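Latency-associated nuclear antigen (Murid herpesvirus 4, PDB 4BLG) is a viral latency protein whose C-terminal domain, the part described here, forms a dimer and probably binds DNA. Local coordinates at residues K10-M15 and H55-S60; P24-P29 and K61-T66; V41-T46 and K97-V102; V68-L73 and V82-L87. All blocks are in the same frame, centred on the assembly; numbering follows the deposited sequence.

Contact 1: residues K10-M15 and H55-S60; sequences KKYQGM and HKCIQS. With PO4 (phosphate ion), chain E.
The sulfur of Cys57 rests against both Tyr12 and Met15, and this is where the two segments pack closely: SG lies 3.3 Å from Tyr12 CB and 3.9 Å from Met15 CB. With SG anti to its own carbonyl carbon (chi1 -70°), the thiol reaches across to the start of the other helix. It also makes an oblique sulfur-aromatic contact with the Tyr12 ring, 5.2 Å from the centroid and 59° off the normal. Met15 runs alongside, its CG and SD against Cys57 CB. Tyr12 is the N-cap of helix 13-22 and Cys57 ends helix 48-57, so the contact joins the beginning of one helix to the end of another; Ile58 then turns the chain away through an inverse gamma turn. At the N-terminal end of helix 13-22 a phosphate ion, probably from the crystallisation liquor, accepts a nearly straight bond from Met15 N to its O2 (2.7 Å, 172°), and Lys53 and Tyr106 also bind it. Toward solvent the contact thins out. Lys56 CB stands at the edge of the Tyr12 ring, 4.4 Å from CD2. Beyond it, the like-charged Lys11 NZ and Lys56 NZ stay 5.6 Å apart.

Contact 2: residues P24-P29 and K61-T66; sequences PRLFDP and KHVLST. With PO4 (phosphate ion), chain D.
Leu26 lies nearest His62 and Pro29 nearest Lys61, with CA atoms 5.7 and 5.5 Å apart, so the backbones approach at two places, tied by one weak, long bond from Lys61 N to Asp28 O (3.4 Å). The apolar centre is Val63 CG2, which meets Leu26 CD1 at 3.4 Å, tighter than usual for two carbons, and stands over one face of the Phe27 ring. Leu26 and Val63 cross at about a right angle. Val63 chi1 of -164° puts CG1 opposite the backbone N, which leaves CG2 opposite the carbonyl carbon and against both residues. Beside them, His62 CB sits on Leu26 O, and Arg25 O lies above one face of the imidazole, offset toward its rim. Lys61, bent at chi2, lays CD against Pro29 O and adds a weak bond from NZ to the same oxygen. At the N-terminal end of the short helix, Arg25 wraps round a phosphate ion: its backbone N (2.7 Å) and NE (3.0 Å) both donate to O3, and NH2 donates to O4 at 2.6 Å. Leu26 N reaches O2 with a fairly straight bond of 167°. Backbone amides of a short, weakly bonded helical turn, joined by an arginine and by Lys98 from helix 93-110, form an anion-binding site; the ion probably came from the crystallisation liquor, and its place is consistent with a surface suited to DNA phosphates.

Contact 3: residues V41-T46 and K97-V102; sequences VMFSST and KKLKRV. With PO4 (phosphate ion), chain D.
Leu99 holds CG opposite the backbone N (chi1 175°) and, with chi2 at 59°, sets CD2 3.9 Å from Val41 CG2. That methyl of Val41 lies anti to the carbonyl carbon, and the two branched side chains cross obliquely. Phe43, two residues further along the same strand, brings the far end of its ring: CZ lies 4.3 Å from Leu99 CG, which sits at the ring edge near its plane. Over one face of this ring stands Val41 CG1, 3.6 Å above the plane and offset toward the rim, so the valine touches the leucine with one methyl and the phenyl group with the other. This is helix-on-sheet packing. Strand 41-45 and helix 97-102 run at 23° to each other with their axes 9.4 Å apart at closest approach, and no hydrogen bond links them. Leu26, Phe27 and Val63 also pack on Leu99, extending the apolar layer past the strand. Lys100 lends its aliphatic root, CB being 4.2 Å from Val41 CG2, while the rest of its chain leads away. Lys98, on another side of the helix, donates from NZ to O4 of a phosphate ion (2.7 Å) and bonds Gln95 as well, although its side chain is poorly ordered.

Contact 4: residues V68-L73 and V82-L87; sequences VSCLPL and VTYYLL
Antiparallel pairing of strands 64-70 and 84-90, at the edge of the chain's four-stranded sheet, joins Ser69 to Tyr85 as a hydrogen-bonded pair and Cys70 to Tyr84 as a non-hydrogen-bonded one. Ser69 N donates to Tyr85 O at 3.0 Å, nearly along the C=O axis. The return bond, from Tyr85 N to Ser69 O, is equally long but comes from 43° out of the carbonyl plane. Past the Cys70 pair, Leu71 N reaches Thr83 O at 2.8 Å, with an angle of 172° at the hydrogen; there a water accepts from Thr83 N and donates to Leu71 O, continuing the ladder. On the face bearing Cys70 and Tyr84, the cysteine sulfur lies 3.6 Å from Tyr84 CE2, an oblique sulfur-aromatic contact. Val68 CG1 packs on Tyr84 CB. Tyr85 and Ser69 point to the other face. Placed between its backbone N and carbonyl carbon (chi1 83°), the Tyr85 ring leans over the neighbouring strand, where Leu71 CD2 meets CD1 at 3.4 Å, Ser69 CB lies 3.7 Å from CE1 and Cys70 O sits at the ring edge. A second water links Ser69 OG with Tyr85 OH, which also hydrogen-bonds Tyr85 OH of the second subunit. Apolar carbons thus pack obliquely on the ring while its buried hydroxyl has two polar partners, coupling this strand pair directly to the dimer interface.

In the fold
Along the chain, contacts 1, 2 and 3 interleave, whereas contact 4 lies wholly within the span between the two segments of contact 3. All four fall in the LANA1-like DNA-binding domain. Contacts 2, 3 and 4 reach the same antiparallel sheet, in which strand 84-90 lies between 64-70 and 39-45; contact 1 is on the helical side. Centres of contacts 1 and 2 are about 11 Å apart, bridged by the Ser60 and Ser65 hydroxyls, while contacts 2 and 4 are about 22 Å apart on opposite sides of the chain's centre. Contacts 2 and 3 share one phosphate and, like contact 4, touch the second subunit, so phosphate-binding residues and subunit contacts are built on the same sheet and its covering helix.

Contact 1: residues K10-M15 and H55-S60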
# COMPACT_ATOMS: atom_id res chain seq x y z
N LYS A 10 18.01 -21.55 0.57
CA LYS A 10 17.45 -21.07 -0.69
C LYS A 10 18.15 -19.81 -1.18
O LYS A 10 19.33 -19.58 -0.89
CB LYS A 10 15.95 -20.79 -0.54
CG LYS A 10 15.11 -21.97 -0.12
CD LYS A 10 13.69 -21.51 -0.00
CE LYS A 10 13.38 -21.10 1.42
NZ LYS A 10 11.92 -21.12 1.66
N LYS A 11 17.41 -19.02 -1.95
CA LYS A 11 17.95 -17.80 -2.54
C LYS A 11 17.67 -16.63 -1.64
O LYS A 11 16.61 -16.54 -1.02
CB LYS A 11 17.34 -17.54 -3.91
CG LYS A 11 15.82 -17.48 -3.99
CD LYS A 11 15.50 -17.21 -5.45
CE LYS A 11 14.04 -16.92 -5.77
NZ LYS A 11 13.13 -17.99 -5.31
N TYR A 12 18.65 -15.73 -1.57
CA TYR A 12 18.60 -14.60 -0.67
C TYR A 12 18.69 -15.13 0.76
O TYR A 12 18.23 -14.49 1.71
CB TYR A 12 17.33 -13.79 -0.90
CG TYR A 12 17.16 -13.38 -2.35
CD1 TYR A 12 18.23 -12.90 -3.09
CD2 TYR A 12 15.92 -13.47 -2.97
CE1 TYR A 12 18.08 -12.53 -4.41
CE2 TYR A 12 15.76 -13.10 -4.30
CZ TYR A 12 16.84 -12.62 -5.00
OH TYR A 12 16.68 -12.25 -6.32
N GLN A 13 19.29 -16.30 0.89
CA GLN A 13 19.57 -16.89 2.19
C GLN A 13 20.34 -15.90 3.04
O GLN A 13 20.11 -15.81 4.23
CB GLN A 13 20.37 -18.18 2.06
CG GLN A 13 20.74 -18.78 3.39
CD GLN A 13 21.63 -19.99 3.25
OE1 GLN A 13 21.15 -21.10 3.02
NE2 GLN A 13 22.93 -19.78 3.38
N GLY A 14 21.24 -15.15 2.42
CA GLY A 14 22.03 -14.16 3.13
C GLY A 14 21.18 -13.09 3.79
O GLY A 14 21.20 -12.91 5.01
N MET A 15 20.39 -12.38 3.01
CA MET A 15 19.55 -11.35 3.61
C MET A 15 18.58 -11.95 4.63
O MET A 15 18.33 -11.34 5.67
CB MET A 15 18.79 -10.57 2.55
CG MET A 15 17.86 -9.56 3.18
SD MET A 15 17.23 -8.34 2.04
CE MET A 15 16.82 -7.03 3.20
N HIS A 55 10.78 -8.81 -1.28
CA HIS A 55 9.49 -9.47 -1.20
C HIS A 55 9.66 -10.90 -0.69
O HIS A 55 8.90 -11.34 0.18
CB HIS A 55 8.80 -9.49 -2.55
CG HIS A 55 7.70 -10.49 -2.63
ND1 HIS A 55 6.49 -10.34 -1.99
CD2 HIS A 55 7.64 -11.69 -3.26
CE1 HIS A 55 5.73 -11.39 -2.23
NE2 HIS A 55 6.40 -12.22 -3.00
N LYS A 56 10.62 -11.64 -1.24
CA LYS A 56 10.83 -13.01 -0.77
C LYS A 56 11.43 -12.99 0.66
O LYS A 56 11.18 -13.89 1.45
CB LYS A 56 11.68 -13.86 -1.75
CG LYS A 56 11.09 -14.11 -3.18
CD LYS A 56 10.06 -15.26 -3.33
CE LYS A 56 9.57 -15.35 -4.80
NZ LYS A 56 8.10 -15.54 -5.01
N CYS A 57 12.18 -11.94 0.99
CA CYS A 57 12.88 -11.89 2.28
C CYS A 57 12.11 -11.32 3.48
O CYS A 57 12.24 -11.83 4.59
CB CYS A 57 14.19 -11.12 2.13
SG CYS A 57 15.41 -12.01 1.17
N ILE A 58 11.33 -10.26 3.28
CA ILE A 58 10.62 -9.63 4.39
C ILE A 58 9.29 -10.34 4.62
O ILE A 58 8.20 -9.83 4.31
CB ILE A 58 10.41 -8.12 4.14
CG1 ILE A 58 11.77 -7.44 3.93
CG2 ILE A 58 9.69 -7.47 5.31
CD1 ILE A 58 11.68 -6.02 3.39
N GLN A 59 9.41 -11.55 5.17
CA GLN A 59 8.28 -12.42 5.43
C GLN A 59 8.54 -13.20 6.72
O GLN A 59 9.65 -13.68 6.95
CB GLN A 59 8.08 -13.42 4.29
CG GLN A 59 7.86 -12.79 2.93
CD GLN A 59 6.51 -12.13 2.79
OE1 GLN A 59 5.72 -12.08 3.74
NE2 GLN A 59 6.22 -11.62 1.59
N SER A 60 7.51 -13.33 7.54
CA SER A 60 7.58 -14.14 8.75
C SER A 60 6.18 -14.22 9.35
O SER A 60 5.19 -13.86 8.71
CB SER A 60 8.54 -13.55 9.77
OG SER A 60 7.96 -12.41 10.38
P PO4 E . 21.80 -12.17 -0.28
O1 PO4 E . 21.90 -10.68 -0.06
O2 PO4 E . 20.53 -12.70 0.35
O3 PO4 E . 21.77 -12.46 -1.76
O4 PO4 E . 23.00 -12.85 0.34

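Contact 2: residues P24-P29 and K61-T66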
# COMPACT_ATOMS: atom_id res chain seq x y z
N PRO A 24 15.16 -11.27 15.92
CA PRO A 24 14.64 -12.63 16.07
C PRO A 24 13.13 -12.73 16.25
O PRO A 24 12.51 -13.54 15.57
CB PRO A 24 15.36 -13.15 17.32
CG PRO A 24 16.54 -12.28 17.48
CD PRO A 24 16.17 -10.94 16.94
N ARG A 25 12.55 -11.96 17.16
CA ARG A 25 11.11 -12.02 17.39
C ARG A 25 10.35 -11.58 16.14
O ARG A 25 9.44 -12.27 15.68
CB ARG A 25 10.70 -11.17 18.60
CG ARG A 25 11.15 -11.76 19.94
CD ARG A 25 10.96 -10.79 21.11
NE ARG A 25 11.56 -9.48 20.85
CZ ARG A 25 11.43 -8.42 21.63
NH1 ARG A 25 10.72 -8.48 22.75
NH2 ARG A 25 12.01 -7.28 21.30
N LEU A 26 10.73 -10.43 15.59
CA LEU A 26 10.05 -9.90 14.42
C LEU A 26 10.09 -10.89 13.24
O LEU A 26 9.08 -11.06 12.55
CB LEU A 26 10.68 -8.57 14.00
CG LEU A 26 9.97 -7.83 12.87
CD1 LEU A 26 8.51 -7.55 13.22
CD2 LEU A 26 10.70 -6.54 12.53
N PHE A 27 11.23 -11.54 13.03
CA PHE A 27 11.39 -12.40 11.85
C PHE A 27 11.34 -13.89 12.14
O PHE A 27 11.63 -14.70 11.27
CB PHE A 27 12.67 -12.06 11.11
CG PHE A 27 12.57 -10.81 10.31
CD1 PHE A 27 12.05 -10.85 9.02
CD2 PHE A 27 12.97 -9.60 10.83
CE1 PHE A 27 11.94 -9.70 8.28
CE2 PHE A 27 12.87 -8.44 10.09
CZ PHE A 27 12.35 -8.49 8.81
N ASP A 28 10.99 -14.25 13.37
CA ASP A 28 10.74 -15.64 13.72
C ASP A 28 9.78 -16.25 12.71
O ASP A 28 8.67 -15.75 12.54
CB ASP A 28 10.12 -15.72 15.11
CG ASP A 28 10.26 -17.10 15.72
OD1 ASP A 28 10.42 -18.06 14.94
OD2 ASP A 28 10.20 -17.21 16.97
N PRO A 29 10.20 -17.33 12.02
CA PRO A 29 9.32 -17.96 11.03
C PRO A 29 8.23 -18.81 11.69
O PRO A 29 7.31 -19.26 11.00
CB PRO A 29 10.27 -18.84 10.21
CG PRO A 29 11.64 -18.68 10.83
CD PRO A 29 11.46 -18.08 12.18
N LYS A 61 6.11 -14.70 10.58
CA LYS A 61 4.83 -14.78 11.27
C LYS A 61 4.33 -13.40 11.68
O LYS A 61 3.14 -13.20 11.89
CB LYS A 61 4.95 -15.68 12.50
CG LYS A 61 4.01 -16.87 12.47
CD LYS A 61 4.33 -17.80 11.33
CE LYS A 61 3.52 -19.08 11.43
NZ LYS A 61 3.98 -20.11 10.47
N HIS A 62 5.25 -12.44 11.81
CA HIS A 62 4.88 -11.12 12.30
C HIS A 62 5.08 -10.01 11.27
O HIS A 62 4.78 -8.85 11.55
CB HIS A 62 5.67 -10.80 13.57
CG HIS A 62 5.30 -11.64 14.74
ND1 HIS A 62 5.48 -13.01 14.76
CD2 HIS A 62 4.75 -11.32 15.93
CE1 HIS A 62 5.07 -13.49 15.92
NE2 HIS A 62 4.61 -12.49 16.65
N VAL A 63 5.58 -10.37 10.10
CA VAL A 63 5.78 -9.43 9.01
C VAL A 63 5.28 -10.09 7.75
O VAL A 63 5.76 -11.15 7.38
CB VAL A 63 7.28 -9.09 8.78
CG1 VAL A 63 7.41 -7.84 7.92
CG2 VAL A 63 8.00 -8.90 10.10
N LEU A 64 4.31 -9.46 7.09
CA LEU A 64 3.78 -10.00 5.85
C LEU A 64 3.93 -8.96 4.76
O LEU A 64 3.54 -7.81 4.94
CB LEU A 64 2.31 -10.38 6.01
CG LEU A 64 1.97 -11.19 7.27
CD1 LEU A 64 0.47 -11.44 7.32
CD2 LEU A 64 2.71 -12.50 7.31
N SER A 65 4.49 -9.36 3.62
CA SER A 65 4.70 -8.42 2.54
C SER A 65 3.92 -8.76 1.29
O SER A 65 3.78 -9.92 0.91
CB SER A 65 6.19 -8.29 2.20
OG SER A 65 6.91 -7.73 3.29
N THR A 66 3.41 -7.72 0.65
CA THR A 66 2.72 -7.83 -0.61
C THR A 66 3.71 -8.15 -1.71
O THR A 66 4.92 -7.98 -1.53
CB THR A 66 2.08 -6.49 -0.97
OG1 THR A 66 3.12 -5.52 -1.16
CG2 THR A 66 1.16 -6.03 0.11
P PO4 D . 13.39 -8.46 17.96
O1 PO4 D . 14.76 -7.85 17.94
O2 PO4 D . 12.84 -8.58 16.56
O3 PO4 D . 13.40 -9.84 18.56
O4 PO4 D . 12.49 -7.57 18.77

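Contact 3: residues V41-T46 and K97-V102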
# COMPACT_ATOMS: atom_id res chain seq x y z
N VAL A 41 5.47 -0.89 6.54
CA VAL A 41 6.49 -0.08 5.93
C VAL A 41 6.35 -0.24 4.43
O VAL A 41 6.31 -1.36 3.91
CB VAL A 41 7.91 -0.48 6.36
CG1 VAL A 41 8.93 0.49 5.77
CG2 VAL A 41 8.02 -0.50 7.88
N MET A 42 6.22 0.88 3.73
CA MET A 42 6.33 0.87 2.29
C MET A 42 7.79 0.96 1.91
O MET A 42 8.46 1.95 2.22
CB MET A 42 5.56 2.04 1.67
CG MET A 42 5.62 2.06 0.14
SD MET A 42 4.70 3.42 -0.58
CE MET A 42 3.02 2.79 -0.44
N PHE A 43 8.30 -0.08 1.25
CA PHE A 43 9.64 -0.04 0.70
C PHE A 43 9.50 0.21 -0.79
O PHE A 43 8.77 -0.49 -1.46
CB PHE A 43 10.38 -1.36 0.94
CG PHE A 43 10.69 -1.63 2.37
CD1 PHE A 43 11.71 -0.95 3.03
CD2 PHE A 43 9.97 -2.59 3.07
CE1 PHE A 43 11.99 -1.21 4.36
CE2 PHE A 43 10.24 -2.85 4.40
CZ PHE A 43 11.25 -2.16 5.05
N SER A 44 10.22 1.21 -1.30
CA SER A 44 10.10 1.62 -2.68
C SER A 44 11.45 1.81 -3.34
O SER A 44 12.47 1.99 -2.68
CB SER A 44 9.29 2.91 -2.77
OG SER A 44 9.91 3.94 -2.02
N SER A 45 11.45 1.77 -4.67
CA SER A 45 12.68 1.82 -5.43
C SER A 45 12.36 1.76 -6.92
O SER A 45 11.35 1.19 -7.30
CB SER A 45 13.56 0.64 -5.05
OG SER A 45 14.54 0.40 -6.04
N THR A 46 13.22 2.34 -7.75
CA THR A 46 13.03 2.30 -9.20
C THR A 46 13.55 0.99 -9.78
O THR A 46 13.44 0.74 -10.99
CB THR A 46 13.76 3.45 -9.90
OG1 THR A 46 15.16 3.38 -9.63
CG2 THR A 46 13.21 4.80 -9.45
N LYS A 97 8.76 0.72 13.18
CA LYS A 97 9.97 1.51 13.37
C LYS A 97 11.16 0.54 13.31
O LYS A 97 12.16 0.79 12.61
CB LYS A 97 9.92 2.25 14.73
NZ LYS A 97 12.19 5.59 17.95
N LYS A 98 11.03 -0.57 14.03
CA LYS A 98 12.07 -1.61 14.10
C LYS A 98 12.37 -2.21 12.72
O LYS A 98 13.52 -2.35 12.32
CB LYS A 98 11.68 -2.76 15.05
CG LYS A 98 12.87 -3.62 15.55
CD LYS A 98 12.39 -4.94 16.17
CE LYS A 98 11.87 -4.73 17.59
NZ LYS A 98 10.78 -5.68 17.98
N LEU A 99 11.31 -2.56 12.00
CA LEU A 99 11.42 -3.22 10.71
C LEU A 99 12.15 -2.32 9.74
O LEU A 99 13.01 -2.76 8.99
CB LEU A 99 10.03 -3.52 10.15
CG LEU A 99 10.06 -4.10 8.74
CD1 LEU A 99 10.86 -5.39 8.73
CD2 LEU A 99 8.67 -4.34 8.19
N LYS A 100 11.78 -1.04 9.76
CA LYS A 100 12.37 -0.08 8.85
C LYS A 100 13.85 0.07 9.15
O LYS A 100 14.68 0.11 8.24
CB LYS A 100 11.67 1.27 8.99
CG LYS A 100 12.10 2.28 7.95
CD LYS A 100 11.54 3.65 8.24
CE LYS A 100 12.06 4.67 7.25
NZ LYS A 100 12.51 5.91 7.94
N ARG A 101 14.19 0.15 10.43
CA ARG A 101 15.57 0.32 10.86
C ARG A 101 16.46 -0.81 10.38
O ARG A 101 17.57 -0.58 9.87
CB ARG A 101 15.65 0.39 12.39
CG ARG A 101 17.05 0.65 12.93
CD ARG A 101 16.98 0.91 14.43
NE ARG A 101 16.23 2.14 14.61
CZ ARG A 101 15.10 2.27 15.30
NH1 ARG A 101 14.57 1.27 15.99
NH2 ARG A 101 14.50 3.45 15.33
N VAL A 102 15.99 -2.04 10.56
CA VAL A 102 16.78 -3.22 10.24
C VAL A 102 16.97 -3.34 8.74
O VAL A 102 18.10 -3.48 8.25
CB VAL A 102 16.09 -4.49 10.78
CG1 VAL A 102 16.72 -5.73 10.17
CG2 VAL A 102 16.17 -4.52 12.29
P PO4 D . 13.39 -8.46 17.96
O1 PO4 D . 14.76 -7.85 17.94
O2 PO4 D . 12.84 -8.58 16.56
O3 PO4 D . 13.40 -9.84 18.56
O4 PO4 D . 12.49 -7.57 18.77

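Contact 4: residues V68-L73 and V82-L87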
# COMPACT_ATOMS: atom_id res chain seq x y z
N VAL A 68 5.43 -7.12 -5.36
CA VAL A 68 5.88 -5.83 -5.84
C VAL A 68 4.82 -5.27 -6.78
O VAL A 68 4.34 -5.98 -7.66
CB VAL A 68 7.22 -5.95 -6.59
CG1 VAL A 68 7.68 -4.60 -7.09
CG2 VAL A 68 8.29 -6.59 -5.69
N SER A 69 4.45 -4.00 -6.59
CA SER A 69 3.61 -3.29 -7.55
C SER A 69 4.26 -1.95 -7.95
O SER A 69 5.45 -1.73 -7.70
CB SER A 69 2.21 -3.07 -6.99
OG SER A 69 1.32 -2.61 -8.00
N CYS A 70 3.49 -1.07 -8.59
CA CYS A 70 4.00 0.21 -9.08
C CYS A 70 3.25 1.36 -8.43
O CYS A 70 2.05 1.27 -8.19
CB CYS A 70 3.81 0.33 -10.60
SG CYS A 70 4.46 -1.03 -11.57
N LEU A 71 3.96 2.45 -8.16
CA LEU A 71 3.29 3.68 -7.76
C LEU A 71 2.81 4.43 -9.01
O LEU A 71 3.41 4.33 -10.07
CB LEU A 71 4.21 4.57 -6.94
CG LEU A 71 4.65 3.99 -5.60
CD1 LEU A 71 5.68 4.90 -4.94
CD2 LEU A 71 3.45 3.78 -4.69
N PRO A 72 1.71 5.18 -8.89
CA PRO A 72 1.29 5.95 -10.06
C PRO A 72 2.21 7.14 -10.30
O PRO A 72 2.74 7.71 -9.34
CB PRO A 72 -0.11 6.42 -9.69
CG PRO A 72 -0.11 6.47 -8.21
CD PRO A 72 0.84 5.40 -7.73
N LEU A 73 2.39 7.50 -11.56
CA LEU A 73 3.14 8.69 -11.92
C LEU A 73 2.41 9.95 -11.48
O LEU A 73 1.18 10.01 -11.52
CB LEU A 73 3.35 8.74 -13.43
CG LEU A 73 4.31 7.67 -13.94
CD1 LEU A 73 4.37 7.71 -15.45
CD2 LEU A 73 5.69 7.88 -13.33
N VAL A 82 9.31 4.72 -13.54
CA VAL A 82 8.34 4.22 -12.61
C VAL A 82 9.04 3.93 -11.29
O VAL A 82 10.23 3.60 -11.25
CB VAL A 82 7.59 2.97 -13.13
CG1 VAL A 82 8.54 1.85 -13.47
CG2 VAL A 82 6.56 2.52 -12.10
N THR A 83 8.31 4.11 -10.21
CA THR A 83 8.79 3.77 -8.89
C THR A 83 7.96 2.59 -8.41
O THR A 83 6.74 2.65 -8.37
CB THR A 83 8.67 4.96 -7.94
OG1 THR A 83 9.50 6.01 -8.41
CG2 THR A 83 9.08 4.57 -6.52
N TYR A 84 8.64 1.49 -8.11
CA TYR A 84 7.98 0.30 -7.59
C TYR A 84 7.92 0.34 -6.07
O TYR A 84 8.63 1.11 -5.43
CB TYR A 84 8.70 -0.95 -8.07
CG TYR A 84 8.84 -1.02 -9.57
CD1 TYR A 84 9.92 -0.44 -10.22
CD2 TYR A 84 7.89 -1.67 -10.34
CE1 TYR A 84 10.05 -0.50 -11.59
CE2 TYR A 84 8.01 -1.74 -11.71
CZ TYR A 84 9.09 -1.15 -12.33
OH TYR A 84 9.20 -1.23 -13.70
N TYR A 85 7.05 -0.48 -5.48
CA TYR A 85 6.89 -0.52 -4.03
C TYR A 85 6.36 -1.86 -3.58
O TYR A 85 5.87 -2.64 -4.37
CB TYR A 85 5.93 0.57 -3.56
CG TYR A 85 4.47 0.17 -3.66
CD1 TYR A 85 3.74 0.41 -4.83
CD2 TYR A 85 3.81 -0.43 -2.59
CE1 TYR A 85 2.40 0.04 -4.93
CE2 TYR A 85 2.47 -0.79 -2.68
CZ TYR A 85 1.77 -0.56 -3.85
OH TYR A 85 0.45 -0.92 -3.93
N LEU A 86 6.47 -2.11 -2.29
CA LEU A 86 5.73 -3.18 -1.65
C LEU A 86 5.45 -2.73 -0.24
O LEU A 86 6.06 -1.79 0.26
CB LEU A 86 6.51 -4.50 -1.66
CG LEU A 86 7.85 -4.60 -0.93
CD1 LEU A 86 7.69 -4.57 0.58
CD2 LEU A 86 8.55 -5.88 -1.34
N LEU A 87 4.49 -3.39 0.39
CA LEU A 87 4.09 -3.10 1.75
C LEU A 87 4.41 -4.28 2.63
O LEU A 87 4.15 -5.42 2.25
CB LEU A 87 2.58 -2.84 1.81
CG LEU A 87 2.10 -1.54 1.18
CD1 LEU A 87 0.58 -1.49 1.19
CD2 LEU A 87 2.68 -0.36 1.93
O HOH W 1 -0.66 -1.76 -6.30
O HOH W 2 5.87 5.54 -10.43